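Local atomic coordinates of periplasmic divalent cation tolerance protein (PDB entry 2NUH), a protein that is of unknown function but belongs to the CutA family, whose members probably bind copper and are linked to tolerance of divalent cations. Residues F9-P13 and H78-E84; R29-C33 and W100-I105; P38-S42 and T53-Q57. All coordinates share one frame; numbering follows the deposited sequence. Where two conformers were deposited one is given.

Overall arrangement
Contacts 1 and 3 are neighbours, their centres about 11 Å apart, and both reach the antiparallel sheet through the adjacent strands 5-12 and 50-63. E55 of contact 3 joins them: its OE2 meets Y80 OH at 2.6 Å and T11 OG1 at 2.7 Å. Contact 2 lies on the opposite side of the chain's centre, with its own centre about 21 Å from that of contact 1 and about 25 Å from that of contact 3. Along the chain, contact 3 is nested within the loops closed by both others. A bound imidazole, probably from the crystallisation liquor, lies about 4 Å from the side chain of P83 in contact 1.

Contact 1: residues F9-P13 and H78-E84; sequences FSTCP and HPYRLPE
S10 OG donates to the backbone O of E84 over 2.6 Å, the shortest polar bond between residues 9-13 and 78-84. The hydroxyl lies in the plane of that carbonyl, and the C=O...donor angle of 157° makes the approach nearly head-on. With OG swung opposite the backbone N of S10 (chi1 -173°), the oxygen reaches the turn of chain that leads into strand 86-89. One residue on, the carbonyl of T11 takes NE2 of H78 at 2.7 Å. This bond is bent, 134° at the hydrogen, although T11 O sits at the imidazole edge, almost in its plane. The other ring nitrogen, ND1, accepts N of Y80 at 3.0 Å, again in the ring plane. Two bonds on different nitrogens therefore fix the rotation of the H78 ring, while CB of P83 covers the centre of one face. Water 1 adds a bridge, donating to T11 OG1 and accepting from N of E84 at 2.8 Å. The hydroxyls of T11 and Y80 both bond to OE2 of E55, so E55 links both the loop and strand 5-12 to strand 50-63. Apolar contacts close the far end: P13 CD touches Y80 CE1 at 3.6 Å, and P13 CG meets P79 CG at the same separation. E84 lays its extended side chain across T11, bringing OE1 to 3.7 Å from T11 CG2. The segment 78-84 is the connection between helix 67-77 and strand 86-89, and it packs on strand 5-12, which lies between strands 50-63 and 86-89. That order of antiparallel strands, with a helix leading to the last of them, is characteristic of the ferredoxin-like alpha/beta fold of CutA and its GlnB-like relatives.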
ATOM      1  N   PHE A   9       0.683   4.023  -2.056  1.00 11.57           N
ATOM      2  CA  PHE A   9      -0.010   3.426  -3.177  1.00 11.50           C
ATOM      3  C   PHE A   9       0.781   2.237  -3.654  1.00 11.66           C
ATOM      4  O   PHE A   9       1.985   2.319  -3.843  1.00 11.79           O
ATOM      5  CB  PHE A   9      -0.134   4.432  -4.317  1.00 11.61           C
ATOM      6  CG  PHE A   9      -1.003   5.602  -3.997  1.00 12.56           C
ATOM      7  CD1 PHE A   9      -2.285   5.691  -4.520  1.00 13.72           C
ATOM      8  CD2 PHE A   9      -0.543   6.623  -3.184  1.00 12.90           C
ATOM      9  CE1 PHE A   9      -3.096   6.786  -4.222  1.00 15.35           C
ATOM     10  CE2 PHE A   9      -1.339   7.716  -2.888  1.00 14.27           C
ATOM     11  CZ  PHE A   9      -2.623   7.784  -3.401  1.00 14.44           C
ATOM     12  N   SER A  10       0.087   1.130  -3.858  1.00 11.22           N
ATOM     13  CA  SER A  10       0.672  -0.026  -4.504  1.00 11.64           C
ATOM     14  C   SER A  10      -0.416  -0.671  -5.324  1.00 11.86           C
ATOM     15  O   SER A  10      -1.575  -0.307  -5.195  1.00 12.01           O
ATOM     16  CB  SER A  10       1.194  -1.021  -3.471  1.00 12.72           C
ATOM     17  OG  SER A  10       1.903  -2.063  -4.113  1.00 12.48           O
ATOM     18  N   THR A  11      -0.056  -1.607  -6.182  1.00 11.51           N
ATOM     19  CA  THR A  11      -1.061  -2.400  -6.859  1.00 12.45           C
ATOM     20  C   THR A  11      -0.663  -3.843  -6.755  1.00 13.08           C
ATOM     21  O   THR A  11       0.519  -4.149  -6.583  1.00 13.79           O
ATOM     22  CB  THR A  11      -1.198  -2.050  -8.343  1.00 13.23           C
ATOM     23  OG1 THR A  11       0.050  -2.275  -9.001  1.00 14.36           O
ATOM     24  CG2 THR A  11      -1.602  -0.618  -8.531  1.00 12.88           C
ATOM     25  N   CYS A  12      -1.637  -4.728  -6.844  1.00 13.43           N
ATOM     26  CA  CYS A  12      -1.325  -6.148  -6.913  1.00 15.36           C
ATOM     27  C   CYS A  12      -2.194  -6.779  -7.958  1.00 15.04           C
ATOM     28  O   CYS A  12      -3.211  -6.220  -8.346  1.00 13.95           O
ATOM     29  CB  CYS A  12      -1.530  -6.906  -5.605  1.00 16.78           C
ATOM     30  SG  CYS A  12      -2.975  -6.438  -4.724  0.50 19.45           S
ATOM     31  N   PRO A  13      -1.787  -7.954  -8.432  1.00 15.11           N
ATOM     32  CA  PRO A  13      -2.469  -8.538  -9.574  1.00 15.91           C
ATOM     33  C   PRO A  13      -3.844  -9.105  -9.272  1.00 16.96           C
ATOM     34  O   PRO A  13      -4.653  -9.258 -10.193  1.00 18.08           O
ATOM     35  CB  PRO A  13      -1.532  -9.660 -10.007  1.00 15.63           C
ATOM     36  CG  PRO A  13      -0.762 -10.013  -8.783  1.00 15.75           C
ATOM     37  CD  PRO A  13      -0.624  -8.745  -7.996  1.00 15.33           C
ATOM     38  N   HIS A  78       4.971  -9.575  -2.253  1.00 11.25           N
ATOM     39  CA  HIS A  78       4.380  -9.176  -3.510  1.00 11.08           C
ATOM     40  C   HIS A  78       4.646 -10.152  -4.632  1.00 11.50           C
ATOM     41  O   HIS A  78       5.758 -10.639  -4.764  1.00 11.50           O
ATOM     42  CB  HIS A  78       4.905  -7.820  -3.918  1.00 11.43           C
ATOM     43  CG  HIS A  78       3.888  -7.014  -4.639  1.00 10.94           C
ATOM     44  ND1 HIS A  78       3.539  -7.265  -5.943  1.00 12.30           N
ATOM     45  CD2 HIS A  78       3.105  -5.995  -4.218  1.00 12.23           C
ATOM     46  CE1 HIS A  78       2.594  -6.413  -6.308  1.00 11.84           C
ATOM     47  NE2 HIS A  78       2.317  -5.632  -5.282  1.00 12.49           N
ATOM     48  N   PRO A  79       3.626 -10.444  -5.449  1.00 11.75           N
ATOM     49  CA  PRO A  79       3.866 -11.221  -6.653  1.00 11.99           C
ATOM     50  C   PRO A  79       4.848 -10.590  -7.607  1.00 12.34           C
ATOM     51  O   PRO A  79       5.552 -11.293  -8.319  1.00 12.40           O
ATOM     52  CB  PRO A  79       2.495 -11.239  -7.329  1.00 11.98           C
ATOM     53  CG  PRO A  79       1.550 -11.154  -6.207  1.00 12.44           C
ATOM     54  CD  PRO A  79       2.187 -10.197  -5.242  1.00 11.98           C
ATOM     55  N   TYR A  80       4.873  -9.265  -7.665  1.00 11.93           N
ATOM     56  CA  TYR A  80       5.718  -8.605  -8.635  1.00 12.66           C
ATOM     57  C   TYR A  80       7.125  -8.445  -8.115  1.00 13.14           C
ATOM     58  O   TYR A  80       7.338  -8.167  -6.936  1.00 12.88           O
ATOM     59  CB  TYR A  80       5.218  -7.206  -8.968  1.00 12.56           C
ATOM     60  CG  TYR A  80       3.813  -7.100  -9.502  1.00 14.09           C
ATOM     61  CD1 TYR A  80       3.149  -8.182 -10.061  1.00 14.01           C
ATOM     62  CD2 TYR A  80       3.161  -5.881  -9.456  1.00 14.35           C
ATOM     63  CE1 TYR A  80       1.863  -8.047 -10.547  1.00 15.14           C
ATOM     64  CE2 TYR A  80       1.881  -5.732  -9.941  1.00 15.29           C
ATOM     65  CZ  TYR A  80       1.235  -6.819 -10.479  1.00 16.05           C
ATOM     66  OH  TYR A  80      -0.043  -6.659 -10.955  1.00 17.96           O
ATOM     67  N   ARG A  81       8.078  -8.579  -9.027  1.00 14.29           N
ATOM     68  CA  ARG A  81       9.470  -8.314  -8.714  1.00 15.07           C
ATOM     69  C   ARG A  81       9.683  -6.853  -8.365  1.00 14.78           C
ATOM     70  O   ARG A  81      10.481  -6.534  -7.497  1.00 14.69           O
ATOM     71  CB  ARG A  81      10.361  -8.728  -9.887  1.00 16.30           C
ATOM     72  CG  ARG A  81      11.849  -8.463  -9.675  1.00 19.47           C
ATOM     73  CD  ARG A  81      12.736  -9.316 -10.583  1.00 26.83           C
ATOM     74  NE  ARG A  81      14.084  -8.755 -10.683  1.00 30.59           N
ATOM     75  CZ  ARG A  81      15.203  -9.467 -10.808  1.00 32.46           C
ATOM     76  NH1 ARG A  81      15.168 -10.793 -10.832  1.00 32.92           N
ATOM     77  NH2 ARG A  81      16.373  -8.841 -10.889  1.00 34.04           N
ATOM     78  N   LEU A  82       8.978  -5.967  -9.058  1.00 14.26           N
ATOM     79  CA  LEU A  82       9.127  -4.554  -8.803  1.00 14.56           C
ATOM     80  C   LEU A  82       7.740  -3.952  -8.654  1.00 13.83           C
ATOM     81  O   LEU A  82       7.146  -3.505  -9.629  1.00 15.05           O
ATOM     82  CB  LEU A  82       9.885  -3.888  -9.947  1.00 15.34           C
ATOM     83  CG  LEU A  82      10.116  -2.386  -9.772  1.00 17.70           C
ATOM     84  CD1 LEU A  82      10.782  -2.087  -8.445  1.00 20.29           C
ATOM     85  CD2 LEU A  82      10.940  -1.855 -10.926  1.00 20.43           C
ATOM     86  N   PRO A  83       7.203  -3.966  -7.432  1.00 13.08           N
ATOM     87  CA  PRO A  83       5.872  -3.417  -7.268  1.00 12.75           C
ATOM     88  C   PRO A  83       5.869  -1.914  -7.148  1.00 12.68           C
ATOM     89  O   PRO A  83       6.863  -1.300  -6.779  1.00 12.44           O
ATOM     90  CB  PRO A  83       5.393  -4.026  -5.956  1.00 13.07           C
ATOM     91  CG  PRO A  83       6.624  -4.329  -5.193  1.00 14.05           C
ATOM     92  CD  PRO A  83       7.758  -4.494  -6.173  1.00 13.09           C
ATOM     93  N   GLU A  84       4.727  -1.341  -7.478  1.00 11.91           N
ATOM     94  CA  GLU A  84       4.473   0.041  -7.159  1.00 11.94           C
ATOM     95  C   GLU A  84       4.510   0.219  -5.652  1.00 11.96           C
ATOM     96  O   GLU A  84       3.878  -0.534  -4.901  1.00 11.86           O
ATOM     97  CB  GLU A  84       3.104   0.425  -7.703  1.00 11.89           C
ATOM     98  CG  GLU A  84       2.631   1.814  -7.310  1.00 12.19           C
ATOM     99  CD  GLU A  84       1.212   2.036  -7.748  1.00 13.89           C
ATOM    100  OE1 GLU A  84       0.320   2.107  -6.893  1.00 14.84           O
ATOM    101  OE2 GLU A  84       0.990   2.088  -8.967  1.00 15.42           O
TER
HETATM  102  O   HOH W   1       2.522  -2.924  -8.086  1.00 16.30           O

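Contact 2: residues R29-C33 and W100-I105; sequences RLAAC and WINTEI
The methyl CB of A32 fills the apolar centre, set against one side of helix 95-105 where W100, I101 and E104 surround it. Its nearest approach is to I101 CA, at 3.6 Å, so the methyl sits directly on the helix backbone. CB also lies over the six-membered ring of W100, 4.2 Å from its centroid and 30° off the normal, an off-centre CH-pi contact. C33 CB comes in at the edge of the same indole, near its plane, while CG of E104 lies over one indole face, offset toward the rim. At the other end, I105 turns CG2 opposite its own carbonyl carbon, its CG1 branch being at chi1 62°, and the methyl comes to 3.5 Å from the carbonyl carbon of A31. Residues 29-33 form the loop from helix 15-27 to strand 33-38, on which helix 95-105 packs.

Farther out the contact becomes polar. R29, the C-prime residue of the Schellman motif that closes helix 15-27, runs extended to NE and donates NH1 to the backbone O of E104 at 2.7 Å. E104 O lies within a few degrees of the guanidinium plane. Water 2 donates to R29 O at 2.9 Å and to I105 O, and water 3 donates to A32 O and to OE2 of E104 at 2.6 Å. R29 NH1 stays 4.6 Å from OE2 of E104, too far for a salt bridge. The chemistry implies a small apolar patch around A32, bordered by one arginine-carbonyl bond and two water bridges, one of them to a carboxylate; the arginine charge near the C-terminal end of helix 95-105 is probably favourable to the helix dipole.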
ATOM      1  N   ARG A  29       1.411  -4.609  12.244  1.00 13.57           N
ATOM      2  CA  ARG A  29       1.421  -3.222  12.694  1.00 13.99           C
ATOM      3  C   ARG A  29       2.389  -2.373  11.883  1.00 13.46           C
ATOM      4  O   ARG A  29       3.111  -1.531  12.398  1.00 13.64           O
ATOM      5  CB  ARG A  29       1.690  -3.134  14.199  1.00 14.62           C
ATOM      6  CG  ARG A  29       0.600  -3.812  14.994  1.00 18.15           C
ATOM      7  CD  ARG A  29       0.734  -3.605  16.493  1.00 24.27           C
ATOM      8  NE  ARG A  29      -0.274  -4.391  17.206  1.00 28.23           N
ATOM      9  CZ  ARG A  29      -1.492  -3.956  17.523  1.00 30.12           C
ATOM     10  NH1 ARG A  29      -1.877  -2.726  17.199  1.00 29.98           N
ATOM     11  NH2 ARG A  29      -2.331  -4.758  18.167  1.00 31.06           N
ATOM     12  N   LEU A  30       2.391  -2.618  10.582  1.00 12.84           N
ATOM     13  CA  LEU A  30       3.152  -1.788   9.666  1.00 12.51           C
ATOM     14  C   LEU A  30       2.263  -0.759   9.008  1.00 12.71           C
ATOM     15  O   LEU A  30       2.744   0.224   8.461  1.00 12.84           O
ATOM     16  CB  LEU A  30       3.825  -2.649   8.605  1.00 12.54           C
ATOM     17  CG  LEU A  30       4.759  -3.702   9.182  1.00 13.32           C
ATOM     18  CD1 LEU A  30       5.387  -4.461   8.053  1.00 13.56           C
ATOM     19  CD2 LEU A  30       5.843  -3.087  10.056  1.00 15.14           C
ATOM     20  N   ALA A  31       0.963  -1.013   9.051  1.00 12.32           N
ATOM     21  CA  ALA A  31      -0.019  -0.083   8.525  1.00 12.49           C
ATOM     22  C   ALA A  31      -1.226  -0.182   9.425  1.00 12.32           C
ATOM     23  O   ALA A  31      -1.498  -1.243   9.971  1.00 12.67           O
ATOM     24  CB  ALA A  31      -0.389  -0.457   7.106  1.00 12.66           C
ATOM     25  N   ALA A  32      -1.937   0.929   9.603  1.00 12.24           N
ATOM     26  CA  ALA A  32      -3.143   0.906  10.413  1.00 12.79           C
ATOM     27  C   ALA A  32      -4.308   0.349   9.612  1.00 12.79           C
ATOM     28  O   ALA A  32      -5.229  -0.223  10.155  1.00 13.04           O
ATOM     29  CB  ALA A  32      -3.471   2.272  10.885  1.00 12.79           C
ATOM     30  N   CYS A  33      -4.271   0.541   8.305  1.00 13.35           N
ATOM     31  CA  CYS A  33      -5.349   0.048   7.476  1.00 13.81           C
ATOM     32  C   CYS A  33      -4.870   0.012   6.051  1.00 12.30           C
ATOM     33  O   CYS A  33      -3.965   0.745   5.664  1.00 12.30           O
ATOM     34  CB  CYS A  33      -6.620   0.899   7.655  1.00 15.16           C
ATOM     35  SG  CYS A  33      -7.834   0.974   6.291  0.50 16.19           S
ATOM     36  N   TRP A 100      -5.285   7.721  15.614  1.00 16.42           N
ATOM     37  CA  TRP A 100      -5.609   6.300  15.512  1.00 16.14           C
ATOM     38  C   TRP A 100      -4.597   5.537  14.646  1.00 16.10           C
ATOM     39  O   TRP A 100      -4.132   4.460  15.028  1.00 15.83           O
ATOM     40  CB  TRP A 100      -7.038   6.110  14.996  1.00 16.33           C
ATOM     41  CG  TRP A 100      -7.360   4.692  14.718  1.00 16.47           C
ATOM     42  CD1 TRP A 100      -7.741   3.738  15.625  1.00 17.56           C
ATOM     43  CD2 TRP A 100      -7.306   4.042  13.447  1.00 16.44           C
ATOM     44  NE1 TRP A 100      -7.932   2.532  14.987  1.00 19.37           N
ATOM     45  CE2 TRP A 100      -7.674   2.691  13.650  1.00 17.56           C
ATOM     46  CE3 TRP A 100      -6.988   4.470  12.154  1.00 15.70           C
ATOM     47  CZ2 TRP A 100      -7.729   1.764  12.599  1.00 17.76           C
ATOM     48  CZ3 TRP A 100      -7.040   3.544  11.108  1.00 16.94           C
ATOM     49  CH2 TRP A 100      -7.409   2.211  11.343  1.00 17.56           C
ATOM     50  N   ILE A 101      -4.228   6.102  13.502  1.00 15.90           N
ATOM     51  CA  ILE A 101      -3.241   5.454  12.649  1.00 16.23           C
ATOM     52  C   ILE A 101      -1.994   5.211  13.460  1.00 17.11           C
ATOM     53  O   ILE A 101      -1.464   4.100  13.484  1.00 17.12           O
ATOM     54  CB  ILE A 101      -2.909   6.304  11.417  1.00 15.87           C
ATOM     55  CG1 ILE A 101      -4.090   6.275  10.457  1.00 16.37           C
ATOM     56  CG2 ILE A 101      -1.636   5.778  10.721  1.00 16.43           C
ATOM     57  CD1 ILE A 101      -3.960   7.229   9.312  1.00 18.11           C
ATOM     58  N   ASN A 102      -1.554   6.250  14.161  1.00 17.47           N
ATOM     59  CA  ASN A 102      -0.306   6.175  14.895  1.00 18.84           C
ATOM     60  C   ASN A 102      -0.381   5.206  16.048  1.00 19.56           C
ATOM     61  O   ASN A 102       0.552   4.436  16.260  1.00 20.18           O
ATOM     62  CB  ASN A 102       0.118   7.560  15.384  1.00 18.95           C
ATOM     63  CG  ASN A 102       0.711   8.397  14.279  1.00 21.08           C
ATOM     64  OD1 ASN A 102       1.642   7.971  13.610  1.00 24.04           O
ATOM     65  ND2 ASN A 102       0.180   9.600  14.082  1.00 22.86           N
ATOM     66  N   THR A 103      -1.484   5.236  16.793  1.00 19.90           N
ATOM     67  CA  THR A 103      -1.610   4.372  17.966  1.00 20.70           C
ATOM     68  C   THR A 103      -1.769   2.907  17.577  1.00 20.42           C
ATOM     69  O   THR A 103      -1.377   2.013  18.329  1.00 21.12           O
ATOM     70  CB  THR A 103      -2.741   4.811  18.909  1.00 21.05           C
ATOM     71  OG1 THR A 103      -3.985   4.811  18.205  1.00 23.18           O
ATOM     72  CG2 THR A 103      -2.460   6.210  19.441  1.00 22.56           C
ATOM     73  N   GLU A 104      -2.315   2.657  16.392  1.00 19.77           N
ATOM     74  CA  GLU A 104      -2.431   1.294  15.897  1.00 19.67           C
ATOM     75  C   GLU A 104      -1.091   0.635  15.666  1.00 19.32           C
ATOM     76  O   GLU A 104      -0.968  -0.588  15.805  1.00 19.62           O
ATOM     77  CB  GLU A 104      -3.216   1.247  14.590  1.00 19.64           C
ATOM     78  CG  GLU A 104      -4.708   1.398  14.774  1.00 20.95           C
ATOM     79  CD  GLU A 104      -5.318   0.234  15.526  1.00 21.66           C
ATOM     80  OE1 GLU A 104      -5.650   0.416  16.716  1.00 23.01           O
ATOM     81  OE2 GLU A 104      -5.461  -0.857  14.930  1.00 25.07           O
ATOM     82  N   ILE A 105      -0.092   1.426  15.289  1.00 18.33           N
ATOM     83  CA  ILE A 105       1.174   0.856  14.837  1.00 18.43           C
ATOM     84  C   ILE A 105       2.386   1.246  15.675  1.00 19.43           C
ATOM     85  O   ILE A 105       3.423   0.595  15.589  1.00 19.61           O
ATOM     86  CB  ILE A 105       1.430   1.133  13.328  1.00 18.22           C
ATOM     87  CG1 ILE A 105       1.537   2.631  13.034  1.00 16.45           C
ATOM     88  CG2 ILE A 105       0.340   0.479  12.475  1.00 19.13           C
ATOM     89  CD1 ILE A 105       1.692   2.930  11.527  1.00 16.91           C
TER
HETATM   90  O   HOH W   2       5.044  -1.636  14.529  1.00 27.46           O
HETATM   91  O   HOH W   3      -5.884  -1.338  12.381  1.00 26.32           O

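Contact 3: residues P38-S42 and T53-Q57; sequences PGAVS and TQEIQ
S42 and E55 meet because both side chains leave on one face of the hairpin with CG or OG beside the backbone N, chi1 -65° in S42 and -64° in E55. Beyond CG the glutamate is extended and reaches diagonally across the hairpin, on the face that A40 and T53 share, to S42. S42 OG donates to E55 OE1, but the modelled separation of 2.4 Å is doubtfully short, and no unusual strength should be read from it. The other oxygen, OE2, is bonded to strand 5-12 and the loop after helix 67-77.

The backbone register is antiparallel. S42 pairs with T53 through two bonds, S42 N to T53 O and T53 N to S42 O, each 2.9 Å long. A40 pairs with E55 less evenly: E55 N to A40 O is 2.8 Å with the donor above the carbonyl plane, whereas the return bond from A40 N is weak. Between them V41 and Q54 form a non-hydrogen-bonded pair facing the other way, and V41 CA approaches T53 O at 3.4 Å in a CH...O contact.

At G39 the chain turns a corner between strands 33-38 and 40-45, both of which pair with strand 50-63; there P38 rests on I56, whose CD1 lies 3.6 Å from P38 CA. Water 4 donates to E55 O at 2.8 Å and accepts only weakly from G39 N. The axes of segments 40-42 and 53-57 make 124°, well short of straight antiparallel strands. Both segments belong to the hairpin of strands 40-45 and 50-63, the extended arm characteristic of CutA proteins.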
ATOM      1  N   PRO A  38     -10.743  -2.698  -6.264  1.00 17.88           N
ATOM      2  CA  PRO A  38     -10.623  -3.715  -7.288  1.00 18.19           C
ATOM      3  C   PRO A  38     -10.971  -3.188  -8.679  1.00 17.29           C
ATOM      4  O   PRO A  38     -11.471  -2.079  -8.828  1.00 17.76           O
ATOM      5  CB  PRO A  38     -11.631  -4.794  -6.831  1.00 19.33           C
ATOM      6  CG  PRO A  38     -12.173  -4.318  -5.504  1.00 20.71           C
ATOM      7  CD  PRO A  38     -12.015  -2.833  -5.540  1.00 18.90           C
ATOM      8  N   GLY A  39     -10.670  -3.990  -9.690  1.00 16.28           N
ATOM      9  CA  GLY A  39     -11.067  -3.678 -11.054  1.00 15.50           C
ATOM     10  C   GLY A  39     -10.167  -2.678 -11.741  1.00 14.96           C
ATOM     11  O   GLY A  39     -10.497  -2.176 -12.810  1.00 15.66           O
ATOM     12  N   ALA A  40      -9.018  -2.395 -11.140  1.00 13.53           N
ATOM     13  CA  ALA A  40      -8.070  -1.466 -11.726  1.00 13.40           C
ATOM     14  C   ALA A  40      -7.439  -2.068 -12.961  1.00 13.34           C
ATOM     15  O   ALA A  40      -7.310  -3.290 -13.082  1.00 13.53           O
ATOM     16  CB  ALA A  40      -6.998  -1.097 -10.706  1.00 14.14           C
ATOM     17  N   VAL A  41      -7.041  -1.201 -13.883  1.00 13.25           N
ATOM     18  CA  VAL A  41      -6.271  -1.624 -15.035  1.00 13.59           C
ATOM     19  C   VAL A  41      -5.098  -0.694 -15.115  1.00 13.48           C
ATOM     20  O   VAL A  41      -5.261   0.527 -15.080  1.00 13.53           O
ATOM     21  CB  VAL A  41      -7.083  -1.548 -16.335  1.00 14.46           C
ATOM     22  CG1 VAL A  41      -6.204  -1.837 -17.542  1.00 15.49           C
ATOM     23  CG2 VAL A  41      -8.234  -2.538 -16.292  1.00 15.74           C
ATOM     24  N   SER A  42      -3.904  -1.263 -15.198  1.00 12.79           N
ATOM     25  CA  SER A  42      -2.707  -0.461 -15.342  1.00 13.27           C
ATOM     26  C   SER A  42      -2.106  -0.644 -16.712  1.00 13.50           C
ATOM     27  O   SER A  42      -2.060  -1.736 -17.233  1.00 14.29           O
ATOM     28  CB  SER A  42      -1.696  -0.831 -14.282  1.00 13.57           C
ATOM     29  OG  SER A  42      -2.223  -0.481 -13.016  1.00 16.20           O
ATOM     30  N   THR A  53      -2.634  -4.586 -17.478  1.00 19.14           N
ATOM     31  CA  THR A  53      -2.781  -5.664 -16.527  1.00 18.33           C
ATOM     32  C   THR A  53      -3.897  -5.289 -15.584  1.00 16.69           C
ATOM     33  O   THR A  53      -3.993  -4.144 -15.152  1.00 14.55           O
ATOM     34  CB  THR A  53      -1.466  -5.935 -15.762  1.00 18.84           C
ATOM     35  OG1 THR A  53      -1.631  -7.045 -14.868  1.00 22.64           O
ATOM     36  CG2 THR A  53      -1.016  -4.726 -14.989  1.00 20.40           C
ATOM     37  N   GLN A  54      -4.748  -6.257 -15.284  1.00 15.74           N
ATOM     38  CA  GLN A  54      -5.805  -6.069 -14.308  1.00 16.93           C
ATOM     39  C   GLN A  54      -5.162  -6.103 -12.945  1.00 16.06           C
ATOM     40  O   GLN A  54      -4.305  -6.947 -12.675  1.00 16.48           O
ATOM     41  CB  GLN A  54      -6.843  -7.185 -14.427  1.00 17.28           C
ATOM     42  CG  GLN A  54      -7.538  -7.222 -15.785  1.00 19.94           C
ATOM     43  CD  GLN A  54      -8.487  -8.392 -15.937  1.00 20.30           C
ATOM     44  OE1 GLN A  54      -8.217  -9.495 -15.460  1.00 26.38           O
ATOM     45  NE2 GLN A  54      -9.600  -8.162 -16.625  1.00 25.80           N
ATOM     46  N   GLU A  55      -5.558  -5.171 -12.091  1.00 14.55           N
ATOM     47  CA  GLU A  55      -4.937  -5.061 -10.789  1.00 14.22           C
ATOM     48  C   GLU A  55      -5.943  -4.664  -9.735  1.00 13.16           C
ATOM     49  O   GLU A  55      -7.079  -4.308 -10.031  1.00 13.13           O
ATOM     50  CB  GLU A  55      -3.828  -4.014 -10.825  1.00 14.64           C
ATOM     51  CG  GLU A  55      -2.683  -4.367 -11.729  1.00 16.07           C
ATOM     52  CD  GLU A  55      -1.470  -3.550 -11.414  1.00 17.59           C
ATOM     53  OE1 GLU A  55      -1.505  -2.324 -11.621  1.00 17.64           O
ATOM     54  OE2 GLU A  55      -0.490  -4.112 -10.900  1.00 20.28           O
ATOM     55  N   ILE A  56      -5.498  -4.755  -8.493  1.00 12.60           N
ATOM     56  CA  ILE A  56      -6.178  -4.169  -7.355  1.00 12.77           C
ATOM     57  C   ILE A  56      -5.294  -3.035  -6.898  1.00 12.06           C
ATOM     58  O   ILE A  56      -4.089  -3.219  -6.739  1.00 11.84           O
ATOM     59  CB  ILE A  56      -6.278  -5.178  -6.207  1.00 13.44           C
ATOM     60  CG1 ILE A  56      -6.853  -6.513  -6.706  1.00 15.72           C
ATOM     61  CG2 ILE A  56      -7.052  -4.599  -5.009  1.00 13.55           C
ATOM     62  CD1 ILE A  56      -8.248  -6.423  -7.223  1.00 17.93           C
ATOM     63  N   GLN A  57      -5.876  -1.857  -6.710  1.00 11.09           N
ATOM     64  CA  GLN A  57      -5.134  -0.731  -6.200  1.00 11.23           C
ATOM     65  C   GLN A  57      -5.167  -0.774  -4.691  1.00 11.46           C
ATOM     66  O   GLN A  57      -6.226  -0.982  -4.099  1.00 12.40           O
ATOM     67  CB  GLN A  57      -5.746   0.577  -6.717  1.00 11.92           C
ATOM     68  CG  GLN A  57      -5.086   1.823  -6.150  1.00 12.16           C
ATOM     69  CD  GLN A  57      -3.726   2.064  -6.734  1.00 13.54           C
ATOM     70  OE1 GLN A  57      -2.733   2.230  -6.007  1.00 15.15           O
ATOM     71  NE2 GLN A  57      -3.658   2.072  -8.040  1.00 10.26           N
TER
HETATM   72  O   HOH W   4      -8.776  -6.310 -11.106  1.00 32.17           O